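PDB 6EUD: ATP-dependent RNA helicase HrpB from Escherichia coli, which hydrolyses ATP to ADP and phosphate as a bacterial DEAH/RHA-type helicase that binds single-stranded RNA. Local coordinates for residues D574-D579 / Q601-P606; N617-R620 / V626-W629; R639-A644 / P653-E658; P670-V675 / R679-L684; I718-H723 / P744-G749. All blocks are in the same frame, centred on the assembly; numbering follows the deposited sequence.

Contact 1: residues D574-D579 / Q601-P606; sequences DTVEWD and QPLAKP
The carboxylate of Asp574 turns one face to Leu603: the methyl CD1 lies over that face, 3.5 Å from CG of Asp574 and nearly as close to both of its oxygens, so no single oxygen is approached edge-on. The work of the oxygens is done elsewhere, OD1 forming a salt bridge with Arg589, which suits an acid whose flat side is given up to a methyl. The second branch of Leu603 serves the next residue on the same side of the strand, CD2 meeting Val576 CG2 at 3.6 Å. Leu603 crosses both partners at about a right angle. Its CG is swung anti to the backbone N (chi1 -160°), and the fork at CG then lets one leucine span two strand residues, a task for which a branched apolar chain is well shaped. No hydrogen bond joins the segments, only van der Waals contact. Strands 571-579 and 596-602 are the outer members of a three-stranded antiparallel sheet in the connector region. Leu603, just past the second of them, is bonded through its backbone to Ala587 of the central strand 584-593, while helix 608-622 brings Ala614 against both Asp574 and Val576.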
# COMPACT_ATOMS: atom_id res chain seq x y z
N ASP A 574 15.85 -17.60 -22.99
CA ASP A 574 16.20 -17.64 -24.40
C ASP A 574 15.16 -16.93 -25.26
O ASP A 574 13.97 -16.88 -24.92
CB ASP A 574 16.38 -19.09 -24.86
CG ASP A 574 17.40 -19.84 -24.03
OD1 ASP A 574 18.32 -19.20 -23.49
OD2 ASP A 574 17.29 -21.09 -23.93
N THR A 575 15.59 -16.37 -26.38
CA THR A 575 14.68 -15.66 -27.26
C THR A 575 14.98 -15.95 -28.71
O THR A 575 16.12 -15.83 -29.16
CB THR A 575 14.72 -14.14 -27.04
OG1 THR A 575 14.45 -13.84 -25.67
CG2 THR A 575 13.69 -13.44 -27.91
N VAL A 576 13.95 -16.35 -29.46
CA VAL A 576 14.10 -16.48 -30.91
C VAL A 576 12.96 -15.73 -31.58
O VAL A 576 11.80 -15.85 -31.18
CB VAL A 576 14.11 -17.96 -31.37
CG1 VAL A 576 14.11 -18.03 -32.88
CG2 VAL A 576 15.34 -18.65 -30.86
N GLU A 577 13.31 -14.92 -32.57
CA GLU A 577 12.34 -14.09 -33.28
C GLU A 577 12.97 -13.58 -34.57
O GLU A 577 14.17 -13.73 -34.78
CB GLU A 577 11.91 -12.92 -32.42
CG GLU A 577 13.06 -11.96 -32.16
CD GLU A 577 12.81 -11.09 -30.96
OE1 GLU A 577 13.31 -9.95 -30.95
OE2 GLU A 577 12.11 -11.55 -30.04
N TRP A 578 12.15 -12.97 -35.42
CA TRP A 578 12.64 -12.42 -36.68
C TRP A 578 12.67 -10.89 -36.68
O TRP A 578 11.64 -10.23 -36.51
CB TRP A 578 11.78 -12.92 -37.85
CG TRP A 578 12.28 -12.47 -39.18
CD1 TRP A 578 11.83 -11.40 -39.90
CD2 TRP A 578 13.34 -13.07 -39.95
NE1 TRP A 578 12.54 -11.30 -41.08
CE2 TRP A 578 13.47 -12.31 -41.14
CE3 TRP A 578 14.17 -14.17 -39.76
CZ2 TRP A 578 14.40 -12.63 -42.14
CZ3 TRP A 578 15.11 -14.48 -40.75
CH2 TRP A 578 15.21 -13.71 -41.93
N ASP A 579 13.86 -10.34 -36.87
CA ASP A 579 14.06 -8.91 -36.97
C ASP A 579 13.75 -8.41 -38.39
O ASP A 579 14.57 -8.54 -39.31
CB ASP A 579 15.49 -8.56 -36.54
CG ASP A 579 15.78 -7.07 -36.60
OD1 ASP A 579 14.82 -6.27 -36.71
OD2 ASP A 579 16.97 -6.69 -36.49
N GLN A 601 24.38 -14.08 -24.88
CA GLN A 601 25.20 -14.96 -25.69
C GLN A 601 24.38 -15.53 -26.84
O GLN A 601 23.16 -15.61 -26.74
CB GLN A 601 25.77 -16.10 -24.83
CG GLN A 601 24.74 -16.84 -23.98
CD GLN A 601 25.36 -17.96 -23.13
OE1 GLN A 601 25.12 -18.05 -21.93
NE2 GLN A 601 26.16 -18.81 -23.77
N PRO A 602 25.05 -15.90 -27.94
CA PRO A 602 24.33 -16.54 -29.04
C PRO A 602 23.75 -17.88 -28.61
O PRO A 602 24.38 -18.64 -27.88
CB PRO A 602 25.41 -16.71 -30.12
CG PRO A 602 26.71 -16.61 -29.40
CD PRO A 602 26.47 -15.68 -28.26
N LEU A 603 22.52 -18.14 -29.04
CA LEU A 603 21.84 -19.37 -28.66
C LEU A 603 22.52 -20.59 -29.27
O LEU A 603 22.53 -20.76 -30.50
CB LEU A 603 20.36 -19.30 -29.07
CG LEU A 603 19.38 -20.24 -28.38
CD1 LEU A 603 19.40 -20.07 -26.87
CD2 LEU A 603 17.99 -20.00 -28.90
N ALA A 604 23.10 -21.43 -28.42
CA ALA A 604 23.64 -22.72 -28.86
C ALA A 604 22.49 -23.61 -29.31
O ALA A 604 21.33 -23.33 -28.99
CB ALA A 604 24.43 -23.39 -27.74
N LYS A 605 22.80 -24.68 -30.05
CA LYS A 605 21.79 -25.62 -30.53
C LYS A 605 20.88 -26.06 -29.38
O LYS A 605 21.30 -26.81 -28.51
CB LYS A 605 22.45 -26.85 -31.15
CG LYS A 605 23.92 -26.67 -31.49
CD LYS A 605 24.69 -27.95 -31.21
CE LYS A 605 26.17 -27.79 -31.53
NZ LYS A 605 27.01 -28.86 -30.91
N PRO A 606 19.64 -25.56 -29.37
CA PRO A 606 18.76 -25.77 -28.21
C PRO A 606 17.96 -27.07 -28.27
O PRO A 606 17.66 -27.57 -29.36
CB PRO A 606 17.82 -24.56 -28.27
CG PRO A 606 17.83 -24.13 -29.74
CD PRO A 606 18.94 -24.86 -30.46

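Contact 2: residues N617-R620 / V626-W629; sequences NGIR and VLNW
Ile619 reaches two residues of the segment 626-629 with successive atoms of its longer branch. CG1 touches CG2 of Val626 at 3.9 Å, the two side chains running at a slant to each other, and CD1 at the tip meets CD2 of Leu627 at 4.2 Å, where the chains stand at about a right angle. Placing CG1 beside the backbone N (chi1 -62°) and extending the chain beyond it (chi2 168°) carries the methyl past Val626 to the leucine. Isoleucine suits this task, as its arm is long enough for both partners. The contact lies in a helix-loop-helix connection: helix 608-622 ends, the chain turns back, and the short link 626-629 leads into helix 631-646, folding Val626 and Leu627 against the last part of the helix it has just left. Farther out, Leu664 and Leu668 also pack on Ile619, and Leu668 and Ile686 on Leu627, so the cluster is apolar on several sides. On another side of the helix, Arg620 NH1 makes a weak bond of 3.2 Å to Asn617 OD1, which lies in the guanidinium plane at its edge. NH2 of the same arginine pairs with Glu665, and NE donates to the carbonyl of Leu661.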
# COMPACT_ATOMS: atom_id res chain seq x y z
N ASN A 617 8.94 -16.32 -26.02
CA ASN A 617 9.53 -15.04 -25.64
C ASN A 617 9.65 -14.09 -26.83
O ASN A 617 9.53 -12.86 -26.69
CB ASN A 617 10.91 -15.26 -25.01
CG ASN A 617 10.82 -15.94 -23.65
OD1 ASN A 617 9.88 -15.72 -22.90
ND2 ASN A 617 11.81 -16.76 -23.33
N GLY A 618 9.89 -14.65 -28.01
CA GLY A 618 9.96 -13.87 -29.23
C GLY A 618 8.59 -13.29 -29.55
O GLY A 618 8.48 -12.15 -30.02
N ILE A 619 7.55 -14.08 -29.30
CA ILE A 619 6.18 -13.63 -29.52
C ILE A 619 5.86 -12.49 -28.55
O ILE A 619 5.25 -11.49 -28.94
CB ILE A 619 5.18 -14.79 -29.34
CG1 ILE A 619 5.45 -15.88 -30.37
CG2 ILE A 619 3.73 -14.27 -29.41
CD1 ILE A 619 4.71 -17.17 -30.11
N ARG A 620 6.28 -12.65 -27.30
CA ARG A 620 6.19 -11.56 -26.33
C ARG A 620 6.94 -10.32 -26.82
O ARG A 620 6.54 -9.21 -26.49
CB ARG A 620 6.74 -11.99 -24.97
CG ARG A 620 5.99 -13.14 -24.38
CD ARG A 620 6.11 -13.21 -22.88
NE ARG A 620 5.16 -14.21 -22.42
CZ ARG A 620 5.45 -15.48 -22.19
NH1 ARG A 620 6.71 -15.89 -22.30
NH2 ARG A 620 4.50 -16.31 -21.81
N VAL A 626 2.43 -12.31 -34.99
CA VAL A 626 3.24 -13.29 -35.73
C VAL A 626 2.54 -14.64 -35.87
O VAL A 626 2.98 -15.49 -36.63
CB VAL A 626 4.64 -13.54 -35.09
CG1 VAL A 626 5.56 -12.33 -35.28
CG2 VAL A 626 4.52 -13.97 -33.63
N LEU A 627 1.45 -14.82 -35.12
CA LEU A 627 0.63 -16.02 -35.24
C LEU A 627 -0.34 -15.85 -36.40
O LEU A 627 -0.51 -14.74 -36.93
CB LEU A 627 -0.12 -16.27 -33.94
CG LEU A 627 0.86 -16.44 -32.78
CD1 LEU A 627 0.12 -16.57 -31.48
CD2 LEU A 627 1.77 -17.64 -33.05
N ASN A 628 -0.97 -16.96 -36.80
CA ASN A 628 -1.94 -16.91 -37.89
C ASN A 628 -3.36 -16.67 -37.41
O ASN A 628 -4.08 -17.61 -37.03
CB ASN A 628 -1.91 -18.20 -38.71
CG ASN A 628 -2.80 -18.12 -39.92
OD1 ASN A 628 -3.06 -17.04 -40.43
ND2 ASN A 628 -3.27 -19.28 -40.39
N TRP A 629 -3.77 -15.41 -37.43
CA TRP A 629 -5.10 -15.04 -36.97
C TRP A 629 -6.11 -15.04 -38.11
O TRP A 629 -6.32 -14.02 -38.76
CB TRP A 629 -5.04 -13.66 -36.30
CG TRP A 629 -4.37 -13.75 -34.98
CD1 TRP A 629 -3.04 -13.59 -34.72
CD2 TRP A 629 -4.99 -14.09 -33.74
NE1 TRP A 629 -2.80 -13.79 -33.38
CE2 TRP A 629 -3.98 -14.10 -32.76
CE3 TRP A 629 -6.31 -14.38 -33.36
CZ2 TRP A 629 -4.25 -14.38 -31.41
CZ3 TRP A 629 -6.58 -14.67 -32.01
CH2 TRP A 629 -5.55 -14.67 -31.06

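Contact 3: residues R639-A644 / P653-E658; sequences RLLCAA and PAVDDE
A helix-loop-helix passage frames this contact: helix 631-646 ends, the chain doubles back, and residues 653-655 pass beside the helix they have left before helix 657-662 begins. Val655 fills the angle between two consecutive leucines of the helix. Its CG1 touches Leu640 CD1 at 3.8 Å, while its CG2 lies 3.5 Å from Leu641 CD2 and also comes near Leu640 CB. With chi1 at -69°, the valine turns CG1 to the end of Leu640 and CG2 chiefly to Leu641, which a beta-branched residue can do without a long arm. Leu640 stands at about a right angle to the valine, Leu641 at a slant. Pro653 adds its ring carbon CG more loosely, 4.4 Å from Leu640 CD2. Polar groups are joined by a water, which donates to Pro653 O at 2.6 Å and, more weakly, to Leu640 O at 2.9 Å. The water thus links the carbonyl of the proline to one of the helix, and Leu640 O also accepts the N-H of Ala644. Leu702 of helix 696-705 touches Leu640 as well. Asp656 sits at the N-cap of the next helix, where its carboxylate accepts a backbone N-H of the first turn and OD1 also bonds Ser659 OG. The whole is a helix-loop-helix connection whose loop packs on the first helix and ends in an aspartate N-cap of the second.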
# COMPACT_ATOMS: atom_id res chain seq x y z
N ARG A 639 -15.94 -13.64 -29.82
CA ARG A 639 -17.07 -14.31 -29.18
C ARG A 639 -16.79 -14.57 -27.71
O ARG A 639 -17.70 -14.49 -26.87
CB ARG A 639 -17.39 -15.62 -29.90
CG ARG A 639 -18.09 -15.35 -31.23
CD ARG A 639 -17.98 -16.54 -32.17
NE ARG A 639 -18.70 -17.67 -31.61
CZ ARG A 639 -18.41 -18.93 -31.90
NH1 ARG A 639 -17.40 -19.20 -32.73
NH2 ARG A 639 -19.09 -19.91 -31.33
N LEU A 640 -15.54 -14.89 -27.38
CA LEU A 640 -15.14 -15.07 -25.98
C LEU A 640 -15.26 -13.76 -25.18
O LEU A 640 -15.71 -13.76 -24.03
CB LEU A 640 -13.72 -15.63 -25.89
CG LEU A 640 -13.68 -17.11 -26.29
CD1 LEU A 640 -12.23 -17.62 -26.42
CD2 LEU A 640 -14.50 -17.94 -25.29
N LEU A 641 -14.88 -12.65 -25.81
CA LEU A 641 -15.01 -11.35 -25.19
C LEU A 641 -16.48 -11.06 -24.93
O LEU A 641 -16.82 -10.60 -23.83
CB LEU A 641 -14.42 -10.24 -26.07
CG LEU A 641 -12.90 -10.15 -26.21
CD1 LEU A 641 -12.53 -8.98 -27.14
CD2 LEU A 641 -12.24 -10.01 -24.84
N CYS A 642 -17.34 -11.31 -25.93
CA CYS A 642 -18.77 -11.00 -25.80
C CYS A 642 -19.48 -11.89 -24.79
O CYS A 642 -20.30 -11.40 -24.02
CB CYS A 642 -19.47 -11.10 -27.16
SG CYS A 642 -18.92 -9.76 -28.25
N ALA A 643 -19.15 -13.18 -24.78
CA ALA A 643 -19.67 -14.11 -23.76
C ALA A 643 -19.42 -13.61 -22.35
O ALA A 643 -20.29 -13.74 -21.48
CB ALA A 643 -19.05 -15.50 -23.93
N ALA A 644 -18.24 -13.04 -22.11
CA ALA A 644 -17.91 -12.57 -20.76
C ALA A 644 -18.77 -11.36 -20.39
O ALA A 644 -19.03 -11.13 -19.20
CB ALA A 644 -16.43 -12.23 -20.65
N PRO A 653 -12.62 -17.43 -20.22
CA PRO A 653 -11.21 -17.02 -20.19
C PRO A 653 -10.99 -15.61 -20.71
O PRO A 653 -11.63 -15.18 -21.66
CB PRO A 653 -10.53 -18.05 -21.10
CG PRO A 653 -11.59 -18.51 -21.99
CD PRO A 653 -12.83 -18.56 -21.13
N ALA A 654 -10.09 -14.89 -20.06
CA ALA A 654 -9.63 -13.62 -20.57
C ALA A 654 -8.87 -13.88 -21.87
O ALA A 654 -8.07 -14.81 -21.96
CB ALA A 654 -8.77 -12.91 -19.56
N VAL A 655 -9.13 -13.06 -22.88
CA VAL A 655 -8.51 -13.22 -24.18
C VAL A 655 -8.09 -11.88 -24.74
O VAL A 655 -8.02 -11.69 -25.94
CB VAL A 655 -9.45 -13.93 -25.18
CG1 VAL A 655 -9.65 -15.37 -24.77
CG2 VAL A 655 -10.79 -13.18 -25.26
N ASP A 656 -7.80 -10.94 -23.85
CA ASP A 656 -7.15 -9.69 -24.25
C ASP A 656 -5.68 -9.98 -24.56
O ASP A 656 -5.14 -10.97 -24.08
CB ASP A 656 -7.27 -8.66 -23.15
CG ASP A 656 -6.72 -9.16 -21.84
OD1 ASP A 656 -7.36 -10.05 -21.22
OD2 ASP A 656 -5.65 -8.66 -21.42
N ASP A 657 -5.04 -9.11 -25.34
CA ASP A 657 -3.67 -9.32 -25.77
C ASP A 657 -2.72 -9.62 -24.62
O ASP A 657 -1.92 -10.56 -24.71
CB ASP A 657 -3.16 -8.11 -26.56
CG ASP A 657 -3.46 -8.22 -28.04
OD1 ASP A 657 -4.50 -8.83 -28.39
OD2 ASP A 657 -2.66 -7.71 -28.85
N GLU A 658 -2.82 -8.88 -23.53
CA GLU A 658 -1.87 -9.11 -22.45
C GLU A 658 -2.09 -10.44 -21.72
O GLU A 658 -1.11 -11.11 -21.39
CB GLU A 658 -1.88 -7.95 -21.45
CG GLU A 658 -0.57 -7.83 -20.69
CD GLU A 658 -0.56 -6.72 -19.65
OE1 GLU A 658 -1.47 -5.87 -19.67
OE2 GLU A 658 0.38 -6.70 -18.81
O HOH W 1 -13.39 -13.46 -22.36

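Contact 4: residues P670-V675 / R679-L684; sequences PHMTGV and RGLKSL
Gly680 O accepts the amide of Ser683 at 2.9 Å, closing a turn with helical backbone angles whose opening residue lies directly against Val675. Having no side chain, the glycine lets Val675 CG1 come to 4.1 Å from Gly680 C. The other methyl, CG2, meets Leu684 CD2 at 3.8 Å, and with CG1 anti to the backbone N (chi1 177°) each branch has its own partner. Leu684 CD2 is also 3.5 Å from His671 O, so this methyl touches a carbonyl as well as a valine. What brings the first segment round is a type II beta turn from Met672 to Val675, closed by Val675 N bonding to Met672 O at 3.2 Å. Gly674 takes its third position, with the positive phi that this turn type needs there and that glycine accepts easily. Met672 uses two levels of its flexible chain: CG lies 4.1 Å from Leu684 CD2, and a bend at chi3 (63°) brings the terminal CE to Leu681 CD2 at 4.2 Å. Behind this apolar group stands helix 608-622, whose Met615 touches both Met672 and Val675 and whose His612 bonds through NE2 to the carbonyl of Val675.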
# COMPACT_ATOMS: atom_id res chain seq x y z
N PRO A 670 1.35 -26.09 -25.53
CA PRO A 670 0.96 -27.49 -25.73
C PRO A 670 0.82 -27.90 -27.19
O PRO A 670 1.00 -29.08 -27.49
CB PRO A 670 -0.41 -27.58 -25.05
CG PRO A 670 -0.35 -26.55 -23.99
CD PRO A 670 0.46 -25.42 -24.56
N HIS A 671 0.51 -26.96 -28.08
CA HIS A 671 0.30 -27.28 -29.48
C HIS A 671 1.56 -27.17 -30.36
O HIS A 671 1.50 -27.36 -31.57
CB HIS A 671 -0.78 -26.38 -30.06
CG HIS A 671 -2.10 -26.50 -29.36
ND1 HIS A 671 -3.09 -27.36 -29.79
CD2 HIS A 671 -2.59 -25.87 -28.27
CE1 HIS A 671 -4.13 -27.26 -28.99
NE2 HIS A 671 -3.85 -26.36 -28.05
N MET A 672 2.71 -26.89 -29.74
CA MET A 672 3.90 -26.56 -30.51
C MET A 672 4.80 -27.75 -30.79
O MET A 672 5.97 -27.59 -31.14
CB MET A 672 4.70 -25.48 -29.78
CG MET A 672 4.01 -24.13 -29.77
SD MET A 672 5.06 -22.83 -29.10
CE MET A 672 6.39 -22.80 -30.30
N THR A 673 4.24 -28.95 -30.67
CA THR A 673 5.00 -30.14 -30.99
C THR A 673 5.30 -30.17 -32.49
O THR A 673 4.40 -30.01 -33.31
CB THR A 673 4.25 -31.42 -30.59
OG1 THR A 673 3.79 -31.29 -29.23
CG2 THR A 673 5.15 -32.64 -30.71
N GLY A 674 6.57 -30.35 -32.83
CA GLY A 674 6.96 -30.44 -34.22
C GLY A 674 7.24 -29.11 -34.89
O GLY A 674 7.68 -29.08 -36.04
N VAL A 675 6.98 -28.01 -34.19
CA VAL A 675 7.39 -26.71 -34.69
C VAL A 675 8.90 -26.56 -34.52
O VAL A 675 9.40 -26.47 -33.40
CB VAL A 675 6.68 -25.56 -33.97
CG1 VAL A 675 7.20 -24.22 -34.47
CG2 VAL A 675 5.17 -25.65 -34.15
N ARG A 679 9.02 -20.34 -39.23
CA ARG A 679 8.02 -20.56 -40.28
C ARG A 679 6.78 -21.33 -39.78
O ARG A 679 5.67 -21.13 -40.26
CB ARG A 679 8.65 -21.31 -41.45
CG ARG A 679 9.87 -20.63 -42.05
CD ARG A 679 10.81 -21.64 -42.69
NE ARG A 679 11.43 -21.11 -43.91
CZ ARG A 679 11.66 -21.83 -45.00
NH1 ARG A 679 11.32 -23.12 -45.04
NH2 ARG A 679 12.23 -21.27 -46.06
N GLY A 680 7.00 -22.21 -38.81
CA GLY A 680 5.95 -23.07 -38.31
C GLY A 680 5.04 -22.35 -37.35
O GLY A 680 3.95 -22.85 -37.05
N LEU A 681 5.47 -21.20 -36.86
CA LEU A 681 4.62 -20.38 -35.98
C LEU A 681 3.29 -20.01 -36.65
O LEU A 681 2.27 -19.94 -35.98
CB LEU A 681 5.35 -19.10 -35.55
CG LEU A 681 6.31 -19.21 -34.37
CD1 LEU A 681 6.87 -17.84 -33.97
CD2 LEU A 681 5.62 -19.87 -33.18
N LYS A 682 3.31 -19.77 -37.97
CA LYS A 682 2.10 -19.42 -38.71
C LYS A 682 1.21 -20.65 -38.95
O LYS A 682 0.09 -20.52 -39.38
CB LYS A 682 2.44 -18.77 -40.05
CG LYS A 682 2.85 -17.30 -39.99
CD LYS A 682 1.67 -16.40 -39.68
CE LYS A 682 2.02 -14.92 -39.85
NZ LYS A 682 0.89 -14.01 -39.49
N SER A 683 1.72 -21.84 -38.67
CA SER A 683 0.99 -23.09 -38.89
C SER A 683 0.13 -23.51 -37.69
O SER A 683 -0.75 -24.37 -37.81
CB SER A 683 1.98 -24.21 -39.23
OG SER A 683 2.86 -23.79 -40.26
N LEU A 684 0.41 -22.94 -36.53
CA LEU A 684 -0.35 -23.25 -35.32
C LEU A 684 -1.82 -22.89 -35.50
O LEU A 684 -2.13 -21.81 -35.97
CB LEU A 684 0.22 -22.50 -34.12
CG LEU A 684 1.65 -22.88 -33.78
CD1 LEU A 684 2.24 -21.87 -32.81
CD2 LEU A 684 1.70 -24.29 -33.20

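Contact 5: residues I718-H723 / P744-G749; sequences IAIRYH and PTIAQG
Ile746 meets both Ile720 and Tyr722, giving one branch to each. Its CG2 methyl meets Ile720 CD1 at 4.0 Å, the two isoleucines sliding past each other in opposite directions. Its other branch ends in CD1, which approaches the phenol end of Tyr722 from the opposite direction, lying 3.7 Å from Tyr722 CE1 and equally near OH, in an oblique meeting. The torsions explain this division: CG1 of Ile746 stands between the backbone N and the carbonyl carbon (chi1 61°), the most hindered of the three staggered places, and chi2 at -176° then stretches CD1 out to the ring. Isoleucine, with two unequal branches, can reach one partner with its short branch and another with its long one. Within the first segment, Ile720 CG2 lies 3.4 Å above the plane of the Tyr722 ring, offset toward its rim, so Ile720 covers part of one face of the ring. Tyrosine fits here because its ring joins the apolar cluster while its hydroxyl still has a polar partner, the carbonyl of Pro707. The backbones stay well apart, 10.0 Å between the CA atoms of Ile720 and Ile746, and no hydrogen bond spans the gap. Leu753 of strand 751-758 touches both isoleucines, and Trp646 of helix 631-646 touches Ile746 and Tyr722. Strand 717-721, Tyr722 and strand 745-746 together place apolar side chains between the mixed C-terminal sheet and helix 631-646, a sheet-on-helix hydrophobic core.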
# COMPACT_ATOMS: atom_id res chain seq x y z
N ILE A 718 -26.76 -18.16 -41.88
CA ILE A 718 -26.12 -16.86 -42.08
C ILE A 718 -25.12 -16.56 -40.95
O ILE A 718 -25.42 -16.74 -39.76
CB ILE A 718 -27.16 -15.72 -42.17
CG1 ILE A 718 -28.32 -16.08 -43.11
CG2 ILE A 718 -26.49 -14.42 -42.59
CD1 ILE A 718 -27.89 -16.46 -44.52
N ALA A 719 -23.92 -16.10 -41.33
CA ALA A 719 -22.85 -15.81 -40.38
C ALA A 719 -23.21 -14.63 -39.50
O ALA A 719 -23.66 -13.60 -39.98
CB ALA A 719 -21.55 -15.53 -41.12
N ILE A 720 -23.01 -14.79 -38.20
CA ILE A 720 -23.12 -13.68 -37.28
C ILE A 720 -21.76 -12.98 -37.17
O ILE A 720 -20.73 -13.63 -37.06
CB ILE A 720 -23.60 -14.16 -35.91
CG1 ILE A 720 -25.01 -14.76 -36.01
CG2 ILE A 720 -23.52 -13.04 -34.89
CD1 ILE A 720 -25.58 -15.22 -34.67
N ARG A 721 -21.76 -11.65 -37.21
CA ARG A 721 -20.53 -10.88 -37.18
C ARG A 721 -20.36 -10.29 -35.78
O ARG A 721 -21.06 -9.35 -35.38
CB ARG A 721 -20.56 -9.77 -38.25
CG ARG A 721 -19.21 -9.08 -38.53
CD ARG A 721 -19.40 -7.58 -38.89
NE ARG A 721 -20.47 -7.42 -39.86
CZ ARG A 721 -21.30 -6.37 -39.91
NH1 ARG A 721 -21.19 -5.37 -39.05
NH2 ARG A 721 -22.24 -6.36 -40.84
N TYR A 722 -19.45 -10.87 -35.01
CA TYR A 722 -19.24 -10.36 -33.66
C TYR A 722 -18.22 -9.24 -33.68
O TYR A 722 -17.43 -9.09 -34.62
CB TYR A 722 -18.79 -11.48 -32.72
CG TYR A 722 -19.84 -12.53 -32.50
CD1 TYR A 722 -20.75 -12.42 -31.45
CD2 TYR A 722 -19.96 -13.62 -33.36
CE1 TYR A 722 -21.72 -13.39 -31.26
CE2 TYR A 722 -20.91 -14.58 -33.17
CZ TYR A 722 -21.79 -14.46 -32.12
OH TYR A 722 -22.74 -15.41 -31.94
N HIS A 723 -18.26 -8.45 -32.62
CA HIS A 723 -17.43 -7.28 -32.49
C HIS A 723 -17.18 -7.05 -31.01
O HIS A 723 -18.02 -7.39 -30.16
CB HIS A 723 -18.11 -6.08 -33.15
CG HIS A 723 -17.22 -4.89 -33.27
ND1 HIS A 723 -17.02 -4.01 -32.23
CD2 HIS A 723 -16.49 -4.42 -34.31
CE1 HIS A 723 -16.19 -3.05 -32.62
NE2 HIS A 723 -15.86 -3.28 -33.87
N PRO A 744 -34.53 -11.99 -34.04
CA PRO A 744 -33.61 -13.04 -33.54
C PRO A 744 -32.76 -12.58 -32.36
O PRO A 744 -32.42 -11.40 -32.25
CB PRO A 744 -32.71 -13.32 -34.77
CG PRO A 744 -33.56 -12.97 -35.94
CD PRO A 744 -34.48 -11.85 -35.51
N THR A 745 -32.42 -13.51 -31.47
CA THR A 745 -31.58 -13.20 -30.33
C THR A 745 -30.64 -14.34 -30.02
O THR A 745 -30.93 -15.49 -30.32
CB THR A 745 -32.38 -12.91 -29.04
OG1 THR A 745 -33.12 -14.08 -28.67
CG2 THR A 745 -33.32 -11.75 -29.23
N ILE A 746 -29.50 -14.00 -29.41
CA ILE A 746 -28.55 -15.00 -28.95
C ILE A 746 -28.30 -14.78 -27.46
O ILE A 746 -28.98 -13.97 -26.84
CB ILE A 746 -27.23 -14.91 -29.74
CG1 ILE A 746 -26.59 -13.54 -29.52
CG2 ILE A 746 -27.49 -15.15 -31.20
CD1 ILE A 746 -25.34 -13.34 -30.33
N ALA A 747 -27.31 -15.50 -26.90
CA ALA A 747 -26.88 -15.32 -25.51
C ALA A 747 -28.04 -15.52 -24.53
O ALA A 747 -28.38 -14.62 -23.76
CB ALA A 747 -26.25 -13.92 -25.33
N GLN A 748 -28.66 -16.70 -24.57
CA GLN A 748 -29.81 -17.02 -23.72
C GLN A 748 -30.92 -15.98 -23.84
O GLN A 748 -31.55 -15.62 -22.83
CB GLN A 748 -29.37 -17.18 -22.25
CG GLN A 748 -28.34 -18.30 -22.08
CD GLN A 748 -27.87 -18.51 -20.65
OE1 GLN A 748 -28.45 -17.97 -19.70
NE2 GLN A 748 -26.80 -19.28 -20.49
N GLY A 749 -31.16 -15.48 -25.05
CA GLY A 749 -32.23 -14.51 -25.27
C GLY A 749 -31.96 -13.08 -24.83
O GLY A 749 -32.84 -12.23 -24.85

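From the N terminus, contact 1 comes first, closing a loop that holds strand 584-593 and joining the outer strands of the connector sheet. Contact 2 folds the link after helix 608-622 back on that helix, contact 3 does likewise for helix 631-646, contact 4 closes a short loop before helix 686-692, and contact 5 bridges strands of the C-terminal sheet. All five lie in series; none nests in or crosses another. Space connects them differently: Asn617 ties contact 2 to contact 1 through Asp574 O, Lys682 ties contact 4 to contact 2 through Leu627 O, and Arg639 packs contact 3 on Tyr722 of contact 5.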